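Local atomic coordinates of protein-glutamine gamma-glutamyltransferase (Pseudomonas aeruginosa PAO1, PDB entry 6G49), a protein that shows transglutaminase activity in vitro through its periplasmic domain, joining protein glutamines to lysines, and is critical for the viability of the bacterium. Residues 283-291 and 301-312. Sequence-based numbering, arbitrary orientation. Where two conformers were deposited one is given.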
ATOM      1  N   GLN A 283       3.741 -10.756 -10.699  1.00 18.75           N
ATOM      2  CA  GLN A 283       2.561  -9.888 -10.668  1.00 19.48           C
ATOM      3  C   GLN A 283       1.573 -10.414  -9.642  1.00 19.25           C
ATOM      4  O   GLN A 283       0.807  -9.591  -9.034  1.00 19.81           O
ATOM      5  CB  GLN A 283       1.936  -9.723 -12.063  1.00 20.30           C
ATOM      6  CG  GLN A 283       2.787  -8.983 -13.056  1.00 22.37           C
ATOM      7  CD  GLN A 283       3.248  -7.607 -12.641  1.00 19.94           C
ATOM      8  OE1 GLN A 283       2.648  -7.021 -11.718  1.00 22.26           O
ATOM      9  NE2 GLN A 283       4.217  -7.066 -13.373  1.00 21.58           N
ATOM     10  N   PHE A 284       1.500 -11.725  -9.363  1.00 18.54           N
ATOM     11  CA  PHE A 284       0.565 -12.243  -8.394  1.00 17.78           C
ATOM     12  C   PHE A 284       0.851 -11.757  -6.973  1.00 20.65           C
ATOM     13  O   PHE A 284      -0.027 -11.957  -6.084  1.00 22.24           O
ATOM     14  CB  PHE A 284       0.422 -13.774  -8.462  1.00 20.28           C
ATOM     15  CG  PHE A 284       1.680 -14.598  -8.271  1.00 20.34           C
ATOM     16  CD1 PHE A 284       2.399 -14.618  -7.097  1.00 21.06           C
ATOM     17  CD2 PHE A 284       2.179 -15.347  -9.335  1.00 22.57           C
ATOM     18  CE1 PHE A 284       3.536 -15.397  -6.960  1.00 21.35           C
ATOM     19  CE2 PHE A 284       3.334 -16.118  -9.194  1.00 22.47           C
ATOM     20  CZ  PHE A 284       4.011 -16.126  -8.015  1.00 21.98           C
ATOM     21  N   ASP A 285       2.040 -11.215  -6.736  1.00 18.20           N
ATOM     22  CA  ASP A 285       2.400 -10.641  -5.443  1.00 19.62           C
ATOM     23  C   ASP A 285       1.906  -9.189  -5.315  1.00 18.94           C
ATOM     24  O   ASP A 285       2.187  -8.546  -4.265  1.00 18.03           O
ATOM     25  CB  ASP A 285       3.895 -10.689  -5.237  1.00 18.50           C
ATOM     26  CG  ASP A 285       4.449 -12.104  -5.095  1.00 22.22           C
ATOM     27  OD1 ASP A 285       3.766 -12.909  -4.457  1.00 20.55           O
ATOM     28  OD2 ASP A 285       5.479 -12.401  -5.736  1.00 20.47           O
ATOM     29  N   ALA A 286       1.201  -8.653  -6.302  1.00 16.73           N
ATOM     30  CA  ALA A 286       0.678  -7.258  -6.250  1.00 17.93           C
ATOM     31  C   ALA A 286      -0.225  -7.137  -5.025  1.00 19.20           C
ATOM     32  O   ALA A 286      -0.998  -8.053  -4.668  1.00 19.66           O
ATOM     33  CB  ALA A 286      -0.037  -6.878  -7.494  1.00 19.25           C
ATOM     34  N   HIS A 287      -0.084  -6.010  -4.326  1.00 17.43           N
ATOM     35  CA  HIS A 287      -0.742  -5.843  -3.036  1.00 18.45           C
ATOM     36  C   HIS A 287      -1.038  -4.361  -2.810  1.00 17.27           C
ATOM     37  O   HIS A 287      -0.408  -3.508  -3.368  1.00 18.64           O
ATOM     38  CB  HIS A 287       0.151  -6.426  -1.950  1.00 18.23           C
ATOM     39  CG  HIS A 287      -0.518  -6.701  -0.658  1.00 18.81           C
ATOM     40  ND1 HIS A 287      -1.627  -7.507  -0.622  1.00 21.54           N
ATOM     41  CD2 HIS A 287      -0.245  -6.297   0.597  1.00 19.16           C
ATOM     42  CE1 HIS A 287      -2.012  -7.604   0.660  1.00 23.62           C
ATOM     43  NE2 HIS A 287      -1.196  -6.850   1.439  1.00 21.01           N
ATOM     44  N   ALA A 288      -2.013  -4.137  -1.947  1.00 16.65           N
ATOM     45  CA  ALA A 288      -2.443  -2.810  -1.527  1.00 18.78           C
ATOM     46  C   ALA A 288      -2.676  -2.815  -0.035  1.00 17.31           C
ATOM     47  O   ALA A 288      -3.231  -3.784   0.522  1.00 17.69           O
ATOM     48  CB  ALA A 288      -3.688  -2.392  -2.254  1.00 18.69           C
ATOM     49  N   TRP A 289      -2.208  -1.761   0.645  1.00 16.07           N
ATOM     50  CA  TRP A 289      -2.334  -1.607   2.043  1.00 16.05           C
ATOM     51  C   TRP A 289      -2.624  -0.121   2.362  1.00 15.81           C
ATOM     52  O   TRP A 289      -2.995   0.643   1.451  1.00 16.49           O
ATOM     53  CB  TRP A 289      -1.152  -2.201   2.806  1.00 18.71           C
ATOM     54  CG  TRP A 289       0.193  -1.619   2.478  1.00 17.41           C
ATOM     55  CD1 TRP A 289       0.918  -0.734   3.222  1.00 19.55           C
ATOM     56  CD2 TRP A 289       1.053  -2.008   1.384  1.00 16.30           C
ATOM     57  NE1 TRP A 289       2.125  -0.468   2.626  1.00 20.13           N
ATOM     58  CE2 TRP A 289       2.246  -1.245   1.511  1.00 17.71           C
ATOM     59  CE3 TRP A 289       0.926  -2.851   0.270  1.00 19.31           C
ATOM     60  CZ2 TRP A 289       3.314  -1.358   0.612  1.00 17.35           C
ATOM     61  CZ3 TRP A 289       1.993  -2.969  -0.591  1.00 19.82           C
ATOM     62  CH2 TRP A 289       3.153  -2.208  -0.437  1.00 18.73           C
ATOM     63  N   VAL A 290      -2.471   0.239   3.626  1.00 17.30           N
ATOM     64  CA  VAL A 290      -2.898   1.580   4.113  1.00 17.73           C
ATOM     65  C   VAL A 290      -1.735   2.215   4.876  1.00 18.27           C
ATOM     66  O   VAL A 290      -0.951   1.563   5.549  1.00 18.10           O
ATOM     67  CB  VAL A 290      -4.158   1.467   4.985  1.00 19.47           C
ATOM     68  CG1 VAL A 290      -4.563   2.822   5.598  1.00 23.05           C
ATOM     69  CG2 VAL A 290      -5.296   0.882   4.180  1.00 19.13           C
ATOM     70  N   GLU A 291      -1.687   3.545   4.836  1.00 18.33           N
ATOM     71  CA  GLU A 291      -0.949   4.312   5.873  1.00 16.84           C
ATOM     72  C   GLU A 291      -1.828   5.468   6.320  1.00 17.78           C
ATOM     73  O   GLU A 291      -2.616   6.051   5.526  1.00 17.95           O
ATOM     74  CB  GLU A 291       0.449   4.736   5.421  1.00 19.64           C
ATOM     75  CG  GLU A 291       0.480   5.644   4.226  1.00 17.88           C
ATOM     76  CD  GLU A 291       1.881   5.906   3.691  1.00 23.82           C
ATOM     77  OE1 GLU A 291       2.018   6.677   2.735  1.00 20.42           O
ATOM     78  OE2 GLU A 291       2.830   5.309   4.218  1.00 28.52           O
ATOM     79  N   SER A 301       2.166   2.541   8.581  1.00 21.60           N
ATOM     80  CA  SER A 301       1.538   1.639   7.639  1.00 22.33           C
ATOM     81  C   SER A 301       0.833   0.517   8.384  1.00 22.70           C
ATOM     82  O   SER A 301       1.304   0.054   9.417  1.00 25.09           O
ATOM     83  CB  SER A 301       2.571   1.042   6.710  1.00 25.02           C
ATOM     84  OG  SER A 301       3.224   2.062   5.973  1.00 31.45           O
ATOM     85  N   VAL A 302      -0.287   0.075   7.833  1.00 20.26           N
ATOM     86  CA  VAL A 302      -1.085  -0.987   8.396  0.67 20.44           C
ATOM     87  C   VAL A 302      -1.679  -1.794   7.236  1.00 20.54           C
ATOM     88  O   VAL A 302      -2.012  -1.258   6.199  1.00 20.86           O
ATOM     89  CB  VAL A 302      -2.155  -0.444   9.343  0.67 24.79           C
ATOM     90  CG1 VAL A 302      -3.207   0.411   8.644  0.67 19.96           C
ATOM     91  CG2 VAL A 302      -2.777  -1.536  10.174  0.67 31.99           C
ATOM     92  N   ASP A 303      -1.845  -3.105   7.454  1.00 21.21           N
ATOM     93  CA  ASP A 303      -2.339  -3.969   6.370  1.00 20.46           C
ATOM     94  C   ASP A 303      -3.545  -4.754   6.845  1.00 20.48           C
ATOM     95  O   ASP A 303      -3.396  -5.745   7.547  1.00 20.44           O
ATOM     96  CB  ASP A 303      -1.256  -4.920   5.889  1.00 20.52           C
ATOM     97  CG  ASP A 303      -1.721  -5.747   4.727  1.00 19.99           C
ATOM     98  OD1 ASP A 303      -2.897  -5.617   4.300  1.00 22.12           O
ATOM     99  OD2 ASP A 303      -0.843  -6.504   4.197  1.00 20.32           O
ATOM    100  N   PRO A 304      -4.772  -4.336   6.482  1.00 19.81           N
ATOM    101  CA  PRO A 304      -5.972  -5.009   6.950  1.00 21.09           C
ATOM    102  C   PRO A 304      -6.073  -6.452   6.449  1.00 21.05           C
ATOM    103  O   PRO A 304      -6.771  -7.256   7.074  1.00 22.11           O
ATOM    104  CB  PRO A 304      -7.140  -4.146   6.426  1.00 22.52           C
ATOM    105  CG  PRO A 304      -6.536  -3.350   5.321  1.00 19.42           C
ATOM    106  CD  PRO A 304      -5.092  -3.130   5.706  1.00 20.97           C
ATOM    107  N   THR A 305      -5.406  -6.763   5.347  1.00 20.81           N
ATOM    108  CA  THR A 305      -5.418  -8.109   4.767  0.57 21.36           C
ATOM    109  C   THR A 305      -4.867  -9.077   5.808  1.00 20.88           C
ATOM    110  O   THR A 305      -5.210 -10.265   5.856  1.00 22.17           O
ATOM    111  CB  THR A 305      -4.573  -8.198   3.488  0.57 20.04           C
ATOM    112  OG1 THR A 305      -5.208  -7.443   2.459  0.57 20.42           O
ATOM    113  CG2 THR A 305      -4.379  -9.608   2.973  0.57 21.73           C
ATOM    114  N   TYR A 306      -3.904  -8.598   6.593  1.00 21.01           N
ATOM    115  CA  TYR A 306      -3.248  -9.457   7.578  1.00 22.71           C
ATOM    116  C   TYR A 306      -4.272 -10.028   8.587  1.00 24.18           C
ATOM    117  O   TYR A 306      -4.047 -11.133   9.148  1.00 25.23           O
ATOM    118  CB  TYR A 306      -2.104  -8.748   8.273  1.00 23.87           C
ATOM    119  CG  TYR A 306      -1.391  -9.647   9.260  1.00 26.11           C
ATOM    120  CD1 TYR A 306      -0.493 -10.601   8.825  1.00 28.62           C
ATOM    121  CD2 TYR A 306      -1.610  -9.551  10.622  1.00 31.98           C
ATOM    122  CE1 TYR A 306       0.145 -11.458   9.702  1.00 32.68           C
ATOM    123  CE2 TYR A 306      -0.982 -10.404  11.517  1.00 31.61           C
ATOM    124  CZ  TYR A 306      -0.115 -11.361  11.060  1.00 35.66           C
ATOM    125  OH  TYR A 306       0.513 -12.156  11.970  1.00 44.33           O
ATOM    126  N   GLN A 307      -5.380  -9.306   8.844  1.00 22.28           N
ATOM    127  CA  GLN A 307      -6.410  -9.700   9.776  1.00 22.54           C
ATOM    128  C   GLN A 307      -7.250 -10.865   9.247  1.00 24.73           C
ATOM    129  O   GLN A 307      -7.928 -11.545  10.036  1.00 27.21           O
ATOM    130  CB  GLN A 307      -7.321  -8.533  10.139  1.00 21.94           C
ATOM    131  CG  GLN A 307      -6.540  -7.361  10.718  1.00 22.61           C
ATOM    132  CD  GLN A 307      -5.839  -7.745  11.994  1.00 25.74           C
ATOM    133  OE1 GLN A 307      -6.435  -8.396  12.853  1.00 28.75           O
ATOM    134  NE2 GLN A 307      -4.610  -7.292  12.161  1.00 25.83           N
ATOM    135  N   VAL A 308      -7.316 -11.016   7.925  1.00 23.37           N
ATOM    136  CA  VAL A 308      -8.200 -11.969   7.264  0.55 24.42           C
ATOM    137  C   VAL A 308      -7.393 -13.128   6.674  1.00 26.35           C
ATOM    138  O   VAL A 308      -7.855 -14.256   6.678  1.00 32.13           O
ATOM    139  CB  VAL A 308      -8.997 -11.257   6.160  0.55 24.10           C
ATOM    140  CG1 VAL A 308      -9.937 -12.215   5.432  0.55 23.21           C
ATOM    141  CG2 VAL A 308      -9.743 -10.068   6.721  0.55 24.38           C
ATOM    142  N   ALA A 309      -6.215 -12.834   6.141  1.00 22.23           N
ATOM    143  CA  ALA A 309      -5.407 -13.828   5.413  1.00 23.14           C
ATOM    144  C   ALA A 309      -3.968 -13.698   5.837  1.00 22.78           C
ATOM    145  O   ALA A 309      -3.069 -13.403   5.048  1.00 23.66           O
ATOM    146  CB  ALA A 309      -5.601 -13.734   3.912  1.00 24.65           C
ATOM    147  N   PRO A 310      -3.669 -13.927   7.149  1.00 21.26           N
ATOM    148  CA  PRO A 310      -2.307 -13.812   7.626  1.00 21.13           C
ATOM    149  C   PRO A 310      -1.319 -14.729   6.894  1.00 21.40           C
ATOM    150  O   PRO A 310      -0.178 -14.335   6.714  1.00 23.40           O
ATOM    151  CB  PRO A 310      -2.412 -14.162   9.146  1.00 23.66           C
ATOM    152  CG  PRO A 310      -3.723 -14.956   9.234  1.00 22.41           C
ATOM    153  CD  PRO A 310      -4.616 -14.309   8.211  1.00 23.81           C
ATOM    154  N   GLU A 311      -1.781 -15.906   6.478  1.00 24.32           N
ATOM    155  CA  GLU A 311      -0.981 -16.854   5.718  1.00 29.78           C
ATOM    156  C   GLU A 311      -0.449 -16.234   4.407  1.00 25.41           C
ATOM    157  O   GLU A 311       0.624 -16.569   3.991  1.00 27.70           O
ATOM    158  CB  GLU A 311      -1.772 -18.166   5.519  1.00 29.30           C
ATOM    159  CG  GLU A 311      -3.034 -18.074   4.638  1.00 43.79           C
ATOM    160  CD  GLU A 311      -4.349 -17.507   5.213  1.00 46.90           C
ATOM    161  OE1 GLU A 311      -4.372 -17.034   6.398  1.00 30.35           O
ATOM    162  OE2 GLU A 311      -5.360 -17.551   4.465  1.00 58.45           O
ATOM    163  N   ARG A 312      -1.240 -15.394   3.761  1.00 28.50           N
ATOM    164  CA  ARG A 312      -0.849 -14.655   2.543  0.50 24.12           C
ATOM    165  C   ARG A 312       0.441 -13.876   2.815  1.00 22.65           C
ATOM    166  O   ARG A 312       1.375 -13.835   2.040  1.00 22.45           O
ATOM    167  CB  ARG A 312      -1.939 -13.654   2.154  0.50 26.78           C
ATOM    168  CG  ARG A 312      -1.439 -12.435   1.365  0.50 24.06           C
ATOM    169  CD  ARG A 312      -1.111 -12.821  -0.038  0.50 21.04           C
ATOM    170  NE  ARG A 312      -0.600 -11.637  -0.769  0.50 13.97           N
ATOM    171  CZ  ARG A 312       0.689 -11.325  -0.953  0.50 18.54           C
ATOM    172  NH1 ARG A 312       1.052 -10.508  -1.953  0.50 11.17           N
ATOM    173  NH2 ARG A 312       1.608 -11.846  -0.142  0.50 18.37           N
TER
HETATM  174  O   HOH W   1      -0.944 -10.504  -4.072  1.00 24.76           O
HETATM  175  O   HOH W   2      -2.530  -9.785  -1.855  1.00 27.51           O
HETATM  176  O   HOH W   3      -4.694  -4.578   2.568  1.00 28.58           O
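Ser301 lies opposite Glu291 as a non-hydrogen-bonded pair of the antiparallel hairpin formed by strands 286-294 and 298-302. The Glu291 carboxylate itself is held by salt bridges to Arg164, Arg74 and Arg262. Val302 and Val290 form the next pair, hydrogen-bonded in both directions. Val302 N gives the shorter bond, 2.8 Å to Val290 O. Their side chains lie alongside each other on one face of the sheet, with Val302 CG1 against Val290 CB at 3.9 Å. Met250 of helix 243-256 touches both Val302 and Pro304.

Asp303 leaves the strand. Its CG is anti to the backbone N (chi1 -176°), which carries the carboxylate to the edge of the His287 ring. His287 NE2 donates to Asp303 OD2 over 2.8 Å, at 162° at the hydrogen. OD2 lies in the ring plane. The N-H meets it on the syn side but out of the carboxylate plane, as the two planes are 60° apart. Tyr72 also hydrogen-bonds OD2. The other oxygen, OD1, accepts from Thr305 N at 3.0 Å, closing an Asx turn. A water donates to both Asp303 OD1 and Ala288 O, and accepts from Thr305 OG1. Thr305 CB sits at the ring edge, 3.9 Å from His287 CE1.

Farther on, Arg312 reaches back from helix 310-315. One water accepts from Arg312 NE and lies 2.7 Å from His287 ND1. A second accepts from Arg312 NH1 and donates to Phe284 O and Ala286 O. Gln268 O also binds NH1.

His287 and Asp303, with the nearby Cys243, match the Cys-His-Asp triad of the transglutaminase-like superfamily, with Cys243 the probable nucleophile. The Asx turn, Tyr72 and the water on Asp303 OD1 should steady the carboxylate, and this in turn probably orients the imidazole for its likely catalytic role.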